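Local atomic coordinates of outer membrane protein Omp121 (Bacteroides thetaiotaomicron, PDB entry 5FQ8), a protein that probably imports nutrients across the outer membrane as a TonB-dependent receptor, a plugged beta-barrel transporter that works with a surface lipoprotein. Residues 464-469 against 473-478; 206-211 against 231-236; 81-86 against 111-116; 912-915 against 919-922; 619-622 against 627-630. One frame throughout, in Å; residues are numbered along the deposited sequence.

Contact 1 (464-469 against 473-478); sequences NFNMPV and NINALV
F465 and A476 face each other as a hydrogen-bonded pair near the end of a long antiparallel beta hairpin of the barrel wall, made by strands 446-469 and 472-495. Over the two segments the strand directions differ by 175°, with axes 4.6 Å apart. F465 N gives a bond of 2.8 Å to A476 O, and A476 N returns one to F465 O; M467 and I474 repeat the exchange, with M467 N 3.0 Å from I474 O. N466 with N475, between these two, and N464 with L477, beyond F465, are non-hydrogen-bonded pairs. F465, M467, I474 and A476 share one face, where F465 CB lies 4.2 Å from A476 CB and the F465 ring stacks on F398 of the next strand. N464, N466, N475 and L477 share the other, and there L477 touches L152 of the plug region, consistent with the barrel interior. N464 reaches diagonally across the strand pair to N475: its CG is anti to the backbone N (chi1 -170°), which carries the amide over the neighbouring strand. Replacing N464 with an alanine would probably leave N475 OD1 without this donor and the N475 amide freer to turn. The two amide planes stand 60° apart. N464 ND2 also comes close to A476 O, at too poor an angle to bond; its hydrogen bond goes to N475 OD1, 2.8 Å away, in the carbonyl plane and on a lone pair.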
# COMPACT_ATOMS: atom_id res chain seq x y z
N ASN B 464 -25.50 -41.15 -20.78
CA ASN B 464 -25.95 -41.13 -22.16
C ASN B 464 -26.58 -42.46 -22.53
O ASN B 464 -26.18 -43.51 -22.02
CB ASN B 464 -24.80 -40.82 -23.12
CG ASN B 464 -25.28 -40.55 -24.52
OD1 ASN B 464 -25.21 -41.41 -25.39
ND2 ASN B 464 -25.78 -39.34 -24.75
N PHE B 465 -27.57 -42.40 -23.42
CA PHE B 465 -28.28 -43.59 -23.88
C PHE B 465 -28.47 -43.47 -25.38
O PHE B 465 -29.11 -42.53 -25.84
CB PHE B 465 -29.61 -43.72 -23.16
CG PHE B 465 -30.51 -44.76 -23.73
CD1 PHE B 465 -30.07 -46.06 -23.89
CD2 PHE B 465 -31.80 -44.46 -24.07
CE1 PHE B 465 -30.90 -47.03 -24.39
CE2 PHE B 465 -32.65 -45.42 -24.58
CZ PHE B 465 -32.20 -46.71 -24.74
N ASN B 466 -27.95 -44.43 -26.14
CA ASN B 466 -27.99 -44.36 -27.60
C ASN B 466 -28.37 -45.72 -28.17
O ASN B 466 -27.60 -46.68 -28.06
CB ASN B 466 -26.65 -43.90 -28.16
CG ASN B 466 -26.74 -43.53 -29.62
OD1 ASN B 466 -27.51 -44.13 -30.37
ND2 ASN B 466 -25.97 -42.54 -30.04
N MET B 467 -29.54 -45.79 -28.81
CA MET B 467 -30.04 -47.06 -29.30
C MET B 467 -30.85 -46.91 -30.58
O MET B 467 -31.83 -46.15 -30.58
CB MET B 467 -30.90 -47.74 -28.24
CG MET B 467 -31.71 -48.89 -28.78
SD MET B 467 -33.16 -49.23 -27.80
CE MET B 467 -32.48 -50.25 -26.51
N PRO B 468 -30.50 -47.62 -31.65
CA PRO B 468 -31.31 -47.58 -32.87
C PRO B 468 -32.49 -48.53 -32.80
O PRO B 468 -32.38 -49.64 -32.30
CB PRO B 468 -30.32 -48.02 -33.95
CG PRO B 468 -29.36 -48.88 -33.25
CD PRO B 468 -29.19 -48.27 -31.88
N VAL B 469 -33.63 -48.07 -33.31
CA VAL B 469 -34.81 -48.92 -33.51
C VAL B 469 -35.38 -48.65 -34.89
O VAL B 469 -35.46 -47.50 -35.31
CB VAL B 469 -35.88 -48.70 -32.42
CG1 VAL B 469 -35.27 -48.79 -31.05
CG2 VAL B 469 -36.56 -47.37 -32.60
N ASN B 473 -33.54 -43.55 -34.44
CA ASN B 473 -32.39 -43.56 -33.55
C ASN B 473 -32.70 -42.65 -32.38
O ASN B 473 -33.26 -41.57 -32.57
CB ASN B 473 -31.11 -43.11 -34.25
CG ASN B 473 -29.87 -43.72 -33.64
OD1 ASN B 473 -29.87 -44.09 -32.47
ND2 ASN B 473 -28.82 -43.84 -34.43
N ILE B 474 -32.37 -43.11 -31.18
CA ILE B 474 -32.65 -42.40 -29.95
C ILE B 474 -31.32 -42.11 -29.26
O ILE B 474 -30.48 -43.01 -29.13
CB ILE B 474 -33.56 -43.23 -29.03
CG1 ILE B 474 -34.75 -43.75 -29.81
CG2 ILE B 474 -34.05 -42.40 -27.87
CD1 ILE B 474 -35.65 -44.60 -29.00
N ASN B 475 -31.12 -40.87 -28.84
CA ASN B 475 -29.96 -40.51 -28.03
C ASN B 475 -30.42 -39.60 -26.91
O ASN B 475 -30.76 -38.44 -27.15
CB ASN B 475 -28.87 -39.85 -28.87
CG ASN B 475 -27.57 -39.69 -28.10
OD1 ASN B 475 -27.56 -39.23 -26.96
ND2 ASN B 475 -26.47 -40.10 -28.71
N ALA B 476 -30.41 -40.11 -25.68
CA ALA B 476 -30.77 -39.35 -24.50
C ALA B 476 -29.51 -39.03 -23.69
O ALA B 476 -28.53 -39.77 -23.73
CB ALA B 476 -31.76 -40.12 -23.63
N LEU B 477 -29.56 -37.91 -22.98
CA LEU B 477 -28.46 -37.49 -22.11
C LEU B 477 -29.07 -36.81 -20.90
O LEU B 477 -29.82 -35.84 -21.04
CB LEU B 477 -27.51 -36.53 -22.84
CG LEU B 477 -26.04 -36.43 -22.42
CD1 LEU B 477 -25.34 -35.35 -23.20
CD2 LEU B 477 -25.88 -36.17 -20.95
N VAL B 478 -28.75 -37.33 -19.71
CA VAL B 478 -29.15 -36.73 -18.44
C VAL B 478 -27.89 -36.38 -17.67
O VAL B 478 -26.97 -37.19 -17.58
CB VAL B 478 -30.04 -37.69 -17.63
CG1 VAL B 478 -30.11 -37.25 -16.21
CG2 VAL B 478 -31.42 -37.72 -18.21

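Contact 2 (206-211 against 231-236); sequences HTELEN and NSQKLK
Through E208 and Q233, the loop after strand 205-206 is tied to strand 232-237, which pairs antiparallel with 222-225 and 227-229. Residues S232 to L235 pair in antiparallel fashion with a strand of BT_2262, the neighbouring lipoprotein chain, and the sheet runs on across that interface. The backbones of the two segments stay well apart, E208 CA and K234 CA being 9.7 Å from each other, and a single side-chain bond spans the gap. Q233 sends its CG anti to the backbone N (chi1 -167°) and runs on extended, its amide standing out towards the loop; E208, extended beyond CG, comes to meet it at about a right angle. The amide nitrogen has a second acceptor, G226 O, between strands 222-225 and 227-229, which helps fix how the amide is rotated. A leucine in place of Q233 would probably strip the E208 carboxylate of this donor and leave G226 O without its side-chain partner. Q233 NE2 lies 2.8 Å from E208 OE1, with an N-H...O angle of 166°; the oxygen sits in the plane of the amide, whereas the nitrogen approaches it from above the carboxylate plane, 52° out.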
# COMPACT_ATOMS: atom_id res chain seq x y z
N HIS B 206 4.94 32.84 -33.82
CA HIS B 206 6.07 31.96 -33.54
C HIS B 206 6.29 31.82 -32.04
O HIS B 206 6.11 32.76 -31.27
CB HIS B 206 7.33 32.48 -34.19
CG HIS B 206 8.50 31.57 -34.05
ND1 HIS B 206 8.45 30.23 -34.35
CD2 HIS B 206 9.78 31.81 -33.67
CE1 HIS B 206 9.63 29.68 -34.16
NE2 HIS B 206 10.46 30.62 -33.74
N THR B 207 6.70 30.63 -31.64
CA THR B 207 7.02 30.34 -30.25
C THR B 207 8.24 29.44 -30.23
O THR B 207 8.58 28.80 -31.21
CB THR B 207 5.86 29.69 -29.53
OG1 THR B 207 4.67 30.43 -29.82
CG2 THR B 207 6.07 29.70 -28.04
N GLU B 208 8.92 29.43 -29.09
CA GLU B 208 10.11 28.61 -28.91
C GLU B 208 9.84 27.40 -28.04
O GLU B 208 10.77 26.64 -27.76
CB GLU B 208 11.23 29.46 -28.31
CG GLU B 208 11.49 30.71 -29.12
CD GLU B 208 12.48 31.64 -28.49
OE1 GLU B 208 13.07 31.27 -27.46
OE2 GLU B 208 12.66 32.75 -29.02
N LEU B 209 8.60 27.16 -27.66
CA LEU B 209 8.34 26.19 -26.60
C LEU B 209 7.01 25.46 -26.73
O LEU B 209 6.60 24.83 -25.76
CB LEU B 209 8.39 26.91 -25.24
CG LEU B 209 9.58 26.83 -24.28
CD1 LEU B 209 10.79 27.59 -24.77
CD2 LEU B 209 9.15 27.38 -22.95
N GLU B 210 6.32 25.50 -27.86
CA GLU B 210 4.97 24.97 -27.88
C GLU B 210 4.95 23.46 -28.07
O GLU B 210 5.89 22.87 -28.60
CB GLU B 210 4.13 25.57 -29.00
CG GLU B 210 3.93 27.04 -28.91
CD GLU B 210 3.10 27.45 -27.74
OE1 GLU B 210 2.09 26.80 -27.44
OE2 GLU B 210 3.48 28.45 -27.11
N ASN B 211 3.84 22.86 -27.69
CA ASN B 211 3.58 21.46 -27.98
C ASN B 211 2.70 21.29 -29.19
O ASN B 211 1.91 20.35 -29.24
CB ASN B 211 2.94 20.81 -26.77
CG ASN B 211 1.67 21.49 -26.41
OD1 ASN B 211 1.56 22.69 -26.57
ND2 ASN B 211 0.70 20.73 -25.97
N ASN B 231 22.76 29.49 -20.74
CA ASN B 231 22.86 30.67 -21.57
C ASN B 231 23.05 30.29 -23.04
O ASN B 231 23.67 31.01 -23.81
CB ASN B 231 23.98 31.57 -21.08
CG ASN B 231 23.69 33.01 -21.29
OD1 ASN B 231 22.54 33.42 -21.36
ND2 ASN B 231 24.74 33.81 -21.41
N SER B 232 22.52 29.14 -23.42
CA SER B 232 22.61 28.66 -24.79
C SER B 232 21.27 28.07 -25.18
O SER B 232 20.52 27.58 -24.33
CB SER B 232 23.70 27.61 -24.94
OG SER B 232 23.27 26.36 -24.45
N GLN B 233 20.98 28.11 -26.47
CA GLN B 233 19.71 27.63 -26.99
C GLN B 233 19.96 27.00 -28.36
O GLN B 233 20.93 27.32 -29.04
CB GLN B 233 18.71 28.77 -27.06
CG GLN B 233 17.28 28.37 -27.28
CD GLN B 233 16.41 29.59 -27.38
OE1 GLN B 233 16.91 30.70 -27.43
NE2 GLN B 233 15.11 29.39 -27.41
N LYS B 234 19.07 26.10 -28.76
CA LYS B 234 19.21 25.47 -30.06
C LYS B 234 18.58 26.33 -31.15
O LYS B 234 17.59 27.02 -30.93
CB LYS B 234 18.59 24.07 -30.07
CG LYS B 234 19.52 22.99 -29.58
CD LYS B 234 18.87 21.63 -29.58
CE LYS B 234 19.81 20.55 -29.11
NZ LYS B 234 19.22 19.20 -29.27
N LEU B 235 19.17 26.25 -32.34
CA LEU B 235 18.84 27.08 -33.48
C LEU B 235 18.85 26.21 -34.72
O LEU B 235 19.84 25.52 -34.98
CB LEU B 235 19.86 28.21 -33.62
CG LEU B 235 19.74 29.17 -34.78
CD1 LEU B 235 18.60 30.09 -34.52
CD2 LEU B 235 21.02 29.94 -34.88
N LYS B 236 17.76 26.24 -35.48
CA LYS B 236 17.55 25.29 -36.56
C LYS B 236 16.76 25.98 -37.67
O LYS B 236 16.04 26.94 -37.42
CB LYS B 236 16.80 24.05 -36.07
CG LYS B 236 15.31 24.11 -36.23
CD LYS B 236 14.69 22.86 -35.67
CE LYS B 236 13.21 22.80 -35.98
NZ LYS B 236 12.66 24.11 -36.47

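Contact 3 (81-86 against 111-116); sequences GASNSV and NSTVYS
S83 and T113 approach with their CA atoms 6.9 Å apart, too far for the backbones to pair, and each segment bonds instead to a strand of its own. Only the two hydroxyls meet: S83 OG lies 3.2 Å from T113 OG1. Both CB atoms point across the gap. On the T113 side OG1 is anti to the backbone N (chi1 -178°), which turns the hydroxyl to S83 and puts the CG2 methyl between the backbone N and the carbonyl carbon. That methyl rests in the plane of the Y115 ring, at its edge, with CG2 3.7 Å from Y115 CE1. S83 has its firm polar partner outside the pair: S83 OG is hydrogen-bonded to D125, which sets a carboxylate beside the serine hydroxyl and helps hold its rotation. D125 begins strand 125-128, the antiparallel partner of 113-115, and N128 on the same strand touches the side chains of both S83 and T113. N128 OD1 also accepts a bond from N84 N, a second tie between the two elements. Strands 71-75 and 84-88 form one antiparallel pair, 113-115 and 125-128 another; this docking of two small two-stranded sheets belongs to the plug domain that fills the barrel of TonB-dependent receptors.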
# COMPACT_ATOMS: atom_id res chain seq x y z
N GLY B 81 0.53 -8.87 -26.25
CA GLY B 81 -0.12 -9.44 -25.11
C GLY B 81 -1.49 -8.92 -24.81
O GLY B 81 -2.06 -9.30 -23.79
N ALA B 82 -2.04 -8.06 -25.65
CA ALA B 82 -3.31 -7.41 -25.35
C ALA B 82 -4.48 -8.35 -25.61
O ALA B 82 -4.32 -9.46 -26.10
CB ALA B 82 -3.43 -6.13 -26.16
N SER B 83 -5.68 -7.90 -25.26
CA SER B 83 -6.82 -8.79 -25.29
C SER B 83 -7.45 -8.86 -26.69
O SER B 83 -7.12 -8.08 -27.58
CB SER B 83 -7.86 -8.34 -24.28
OG SER B 83 -7.35 -8.46 -22.98
N ASN B 84 -8.35 -9.82 -26.86
CA ASN B 84 -9.11 -9.99 -28.08
C ASN B 84 -10.59 -10.04 -27.76
O ASN B 84 -11.02 -10.81 -26.90
CB ASN B 84 -8.70 -11.26 -28.82
CG ASN B 84 -7.26 -11.25 -29.25
OD1 ASN B 84 -6.86 -10.49 -30.13
ND2 ASN B 84 -6.46 -12.10 -28.64
N SER B 85 -11.36 -9.25 -28.47
CA SER B 85 -12.80 -9.24 -28.31
C SER B 85 -13.44 -10.21 -29.28
O SER B 85 -12.95 -10.39 -30.40
CB SER B 85 -13.34 -7.84 -28.53
OG SER B 85 -14.73 -7.84 -28.42
N VAL B 86 -14.51 -10.86 -28.85
CA VAL B 86 -15.26 -11.81 -29.66
C VAL B 86 -16.72 -11.68 -29.25
O VAL B 86 -17.11 -12.14 -28.18
CB VAL B 86 -14.79 -13.26 -29.48
CG1 VAL B 86 -15.69 -14.19 -30.24
CG2 VAL B 86 -13.40 -13.43 -29.98
N ASN B 111 -11.84 -17.01 -19.19
CA ASN B 111 -11.60 -16.00 -20.21
C ASN B 111 -11.66 -14.62 -19.58
O ASN B 111 -12.33 -13.72 -20.07
CB ASN B 111 -12.59 -16.14 -21.35
CG ASN B 111 -12.27 -15.24 -22.51
OD1 ASN B 111 -11.11 -14.94 -22.77
ND2 ASN B 111 -13.29 -14.78 -23.21
N SER B 112 -10.95 -14.45 -18.48
CA SER B 112 -10.98 -13.19 -17.77
C SER B 112 -9.98 -12.23 -18.39
O SER B 112 -8.93 -12.64 -18.86
CB SER B 112 -10.66 -13.40 -16.30
OG SER B 112 -11.65 -14.22 -15.71
N THR B 113 -10.33 -10.96 -18.40
CA THR B 113 -9.51 -9.96 -19.04
C THR B 113 -8.87 -9.08 -17.99
O THR B 113 -9.48 -8.79 -16.96
CB THR B 113 -10.33 -9.13 -20.03
OG1 THR B 113 -9.50 -8.18 -20.69
CG2 THR B 113 -11.45 -8.44 -19.34
N VAL B 114 -7.64 -8.68 -18.24
CA VAL B 114 -6.87 -7.86 -17.32
C VAL B 114 -6.52 -6.60 -18.07
O VAL B 114 -5.60 -6.60 -18.90
CB VAL B 114 -5.63 -8.59 -16.81
CG1 VAL B 114 -4.73 -7.64 -16.08
CG2 VAL B 114 -6.02 -9.72 -15.90
N TYR B 115 -7.26 -5.53 -17.80
CA TYR B 115 -7.00 -4.23 -18.41
C TYR B 115 -7.33 -3.15 -17.40
O TYR B 115 -8.04 -3.37 -16.42
CB TYR B 115 -7.79 -4.03 -19.70
CG TYR B 115 -9.27 -3.85 -19.50
CD1 TYR B 115 -10.10 -4.93 -19.29
CD2 TYR B 115 -9.84 -2.59 -19.55
CE1 TYR B 115 -11.43 -4.77 -19.12
CE2 TYR B 115 -11.17 -2.43 -19.38
CZ TYR B 115 -11.96 -3.52 -19.16
OH TYR B 115 -13.30 -3.37 -18.97
N SER B 116 -6.80 -1.96 -17.67
CA SER B 116 -6.90 -0.83 -16.75
C SER B 116 -8.33 -0.35 -16.54
O SER B 116 -9.13 -0.30 -17.47
CB SER B 116 -6.05 0.30 -17.27
OG SER B 116 -6.26 1.46 -16.53

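Contact 4 (912-915 against 919-922); sequences LGWD and RWLA
The six-membered rings of W914 and W920 meet obliquely, with their planes 83° apart and their centroids separated by 6.0 Å. W914 CZ2 makes the nearest approach, 3.8 Å from W920 CZ3; the adjoining W914 CH2 lies 3.9 Å from the same atom. W920 CH2 completes the patch, 4.0 Å from W914 CZ2. The touch is thus carbon on carbon, between the six-membered rings. Each side chain must reach a long way, because the two CA atoms, W914 CA and W920 CA, are 13.1 Å apart. W914 lies on strand 899-915 of the barrel, close to where that strand ends, between neighbours 815-825 and 928-941; backbone bonds run from W914 to V931 on one side and from G913 to S816 on the other. W920 belongs to the connection that leads on to strand 928-941, and its side chain points back toward W914. Both tryptophans lie on the surface, consistent with the aromatic belt that outer-membrane barrels carry near the edges of the bilayer, and a bound detergent molecule lies about 12 Å from the W914 side chain. With CG anti to the backbone N (chi1 -178°), W914 extends its ring outward from the strand; W920 has CG beside its backbone N instead, anti to the carbonyl carbon, and its indole lies across that of W914.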
# COMPACT_ATOMS: atom_id res chain seq x y z
N LEU B 912 1.74 -17.40 -47.40
CA LEU B 912 2.39 -18.10 -48.51
C LEU B 912 3.10 -19.32 -47.94
O LEU B 912 4.12 -19.19 -47.26
CB LEU B 912 3.36 -17.19 -49.25
CG LEU B 912 4.14 -17.84 -50.39
CD1 LEU B 912 3.17 -18.44 -51.34
CD2 LEU B 912 5.03 -16.88 -51.12
N GLY B 913 2.59 -20.50 -48.23
CA GLY B 913 3.14 -21.74 -47.69
C GLY B 913 3.79 -22.59 -48.76
O GLY B 913 3.26 -22.72 -49.87
N TRP B 914 4.94 -23.17 -48.42
CA TRP B 914 5.63 -24.12 -49.30
C TRP B 914 5.89 -25.44 -48.57
O TRP B 914 6.86 -25.55 -47.82
CB TRP B 914 6.93 -23.55 -49.82
CG TRP B 914 7.61 -24.50 -50.74
CD1 TRP B 914 7.04 -25.54 -51.39
CD2 TRP B 914 8.99 -24.51 -51.09
NE1 TRP B 914 7.98 -26.20 -52.13
CE2 TRP B 914 9.19 -25.58 -51.97
CE3 TRP B 914 10.08 -23.71 -50.75
CZ2 TRP B 914 10.43 -25.88 -52.52
CZ3 TRP B 914 11.32 -24.01 -51.29
CH2 TRP B 914 11.48 -25.08 -52.16
N ASP B 915 5.05 -26.43 -48.82
CA ASP B 915 5.29 -27.79 -48.34
C ASP B 915 6.34 -28.45 -49.23
O ASP B 915 6.12 -28.60 -50.44
CB ASP B 915 3.98 -28.57 -48.38
CG ASP B 915 3.68 -29.27 -47.08
OD1 ASP B 915 4.60 -29.88 -46.49
OD2 ASP B 915 2.50 -29.20 -46.65
N ARG B 919 9.97 -36.25 -51.55
CA ARG B 919 11.12 -36.93 -52.12
C ARG B 919 12.42 -36.32 -51.64
O ARG B 919 13.40 -37.03 -51.40
CB ARG B 919 11.05 -36.89 -53.65
CG ARG B 919 9.87 -37.64 -54.25
CD ARG B 919 9.37 -36.92 -55.50
NE ARG B 919 8.39 -35.88 -55.17
CZ ARG B 919 8.17 -34.79 -55.91
NH1 ARG B 919 8.86 -34.58 -57.02
NH2 ARG B 919 7.25 -33.91 -55.53
N TRP B 920 12.47 -34.99 -51.48
CA TRP B 920 13.70 -34.35 -51.05
C TRP B 920 14.09 -34.78 -49.66
O TRP B 920 15.27 -34.77 -49.31
CB TRP B 920 13.55 -32.83 -51.08
CG TRP B 920 13.44 -32.25 -52.44
CD1 TRP B 920 13.39 -32.92 -53.62
CD2 TRP B 920 13.35 -30.86 -52.76
NE1 TRP B 920 13.28 -32.03 -54.66
CE2 TRP B 920 13.25 -30.76 -54.16
CE3 TRP B 920 13.35 -29.69 -52.01
CZ2 TRP B 920 13.16 -29.55 -54.81
CZ3 TRP B 920 13.25 -28.48 -52.66
CH2 TRP B 920 13.15 -28.42 -54.05
N LEU B 921 13.12 -35.14 -48.84
CA LEU B 921 13.36 -35.63 -47.50
C LEU B 921 13.28 -37.14 -47.57
O LEU B 921 12.19 -37.71 -47.66
CB LEU B 921 12.34 -35.08 -46.52
CG LEU B 921 11.70 -33.75 -46.86
CD1 LEU B 921 10.48 -33.59 -46.00
CD2 LEU B 921 12.68 -32.63 -46.63
N ALA B 922 14.43 -37.80 -47.56
CA ALA B 922 14.41 -39.25 -47.55
C ALA B 922 15.67 -39.71 -46.86
O ALA B 922 15.61 -40.55 -45.96
CB ALA B 922 14.30 -39.80 -48.97

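Contact 5 (619-622 against 627-630); sequences LTFP and NAYS
A628 sets its methyl over one face of the F621 ring in a CH-pi contact: A628 CB is 3.5 Å from the ring centroid and 17° off the normal. F621 CG lies beside the backbone N, anti to the carbonyl carbon (chi1 -87°), which turns this ring face to A628. The methyl is shifted towards one rim, with F621 CD2 3.4 Å from A628 CB and the CD1 side of the ring farther off. N627 lays its amide oxygen alongside P622, where P622 CD is 3.9 Å from N627 OD1. The backbones are close here as well, P622 CA and N627 CA lying 4.4 Å apart, and the peptide bond between F621 and P622 is cis, which bends the chain as it leaves strand 617-620. The two segments are the ends of a short turn, four residues long, between the hairpin 611-614/617-620 and strand 629-635, within a long excursion of the chain between barrel strands 582-596 and 643-656. One residue ahead of that hairpin, S610 positions both sides of the contact: it makes backbone hydrogen bonds to F621 and to A628, and the side chains of F621 and A628 both touch it. T620 OG1 donates to F621 O at 3.0 Å, a bond that helps hold the backbone just before the cis proline. Farther out, F621 packs on an apolar side chain of a neighbouring protein, while Y629 OH bonds N507 OD1 of the second copy of this protein, and N627 ND2 makes weak bonds to T498 OG1 and K506 O of that copy.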
# COMPACT_ATOMS: atom_id res chain seq x y z
N LEU B 619 -11.40 12.12 -1.79
CA LEU B 619 -11.25 12.40 -0.37
C LEU B 619 -11.75 11.16 0.34
O LEU B 619 -12.94 10.85 0.29
CB LEU B 619 -12.04 13.63 0.06
CG LEU B 619 -11.81 14.11 1.49
CD1 LEU B 619 -10.39 14.56 1.59
CD2 LEU B 619 -12.74 15.24 1.84
N THR B 620 -10.85 10.45 0.97
CA THR B 620 -11.21 9.15 1.50
C THR B 620 -11.00 9.11 2.99
O THR B 620 -10.17 9.84 3.54
CB THR B 620 -10.38 8.06 0.85
OG1 THR B 620 -10.79 6.79 1.36
CG2 THR B 620 -8.96 8.27 1.18
N PHE B 621 -11.76 8.26 3.65
CA PHE B 621 -11.53 8.02 5.05
C PHE B 621 -10.45 6.94 5.17
O PHE B 621 -10.22 6.18 4.23
CB PHE B 621 -12.83 7.64 5.74
CG PHE B 621 -13.62 8.84 6.22
CD1 PHE B 621 -14.40 9.56 5.35
CD2 PHE B 621 -13.54 9.25 7.52
CE1 PHE B 621 -15.10 10.66 5.78
CE2 PHE B 621 -14.24 10.35 7.96
CZ PHE B 621 -15.02 11.05 7.09
N PRO B 622 -9.77 6.88 6.32
CA PRO B 622 -9.92 7.69 7.54
C PRO B 622 -9.50 9.14 7.45
O PRO B 622 -8.56 9.51 6.77
CB PRO B 622 -9.03 6.95 8.54
CG PRO B 622 -8.11 6.17 7.74
CD PRO B 622 -8.88 5.74 6.56
N ASN B 627 -12.38 6.54 11.36
CA ASN B 627 -12.83 5.79 10.21
C ASN B 627 -14.32 6.00 10.06
O ASN B 627 -15.02 6.27 11.03
CB ASN B 627 -12.54 4.31 10.37
CG ASN B 627 -12.54 3.59 9.05
OD1 ASN B 627 -12.03 4.11 8.07
ND2 ASN B 627 -13.13 2.42 9.00
N ALA B 628 -14.81 5.87 8.84
CA ALA B 628 -16.21 6.15 8.61
C ALA B 628 -16.75 5.24 7.52
O ALA B 628 -16.01 4.76 6.67
CB ALA B 628 -16.44 7.61 8.25
N TYR B 629 -18.05 5.01 7.59
CA TYR B 629 -18.76 4.20 6.63
C TYR B 629 -19.88 5.03 6.01
O TYR B 629 -20.38 5.96 6.64
CB TYR B 629 -19.29 2.95 7.30
CG TYR B 629 -18.22 1.92 7.51
CD1 TYR B 629 -17.88 1.03 6.50
CD2 TYR B 629 -17.53 1.84 8.70
CE1 TYR B 629 -16.90 0.09 6.67
CE2 TYR B 629 -16.55 0.90 8.88
CZ TYR B 629 -16.24 0.02 7.86
OH TYR B 629 -15.26 -0.93 8.01
N SER B 630 -20.22 4.72 4.77
CA SER B 630 -21.22 5.47 4.03
C SER B 630 -22.20 4.50 3.39
O SER B 630 -21.88 3.34 3.14
CB SER B 630 -20.57 6.34 2.96
OG SER B 630 -21.51 7.24 2.42

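Contact 3 lies in the plug, about 6 Å from the centre of the chain, and the other four are spread through the barrel wall and its appendages. Contact 1 joins two wall strands and contact 4 a wall strand to the loop that follows it; their centres are 46 Å apart. Contact 2, which borders the BT_2262 lipoprotein, is 83 Å from contact 1 between centres, across the chain's centre. Contact 5, 48 Å from contact 2 between centres, also meets other chains, including the second copy of this protein. Its F621 side chain is about 12 Å from the magnesium ion bound by A631 and N633, while contacts 1 to 4 lie away from the known metal and ligand sites.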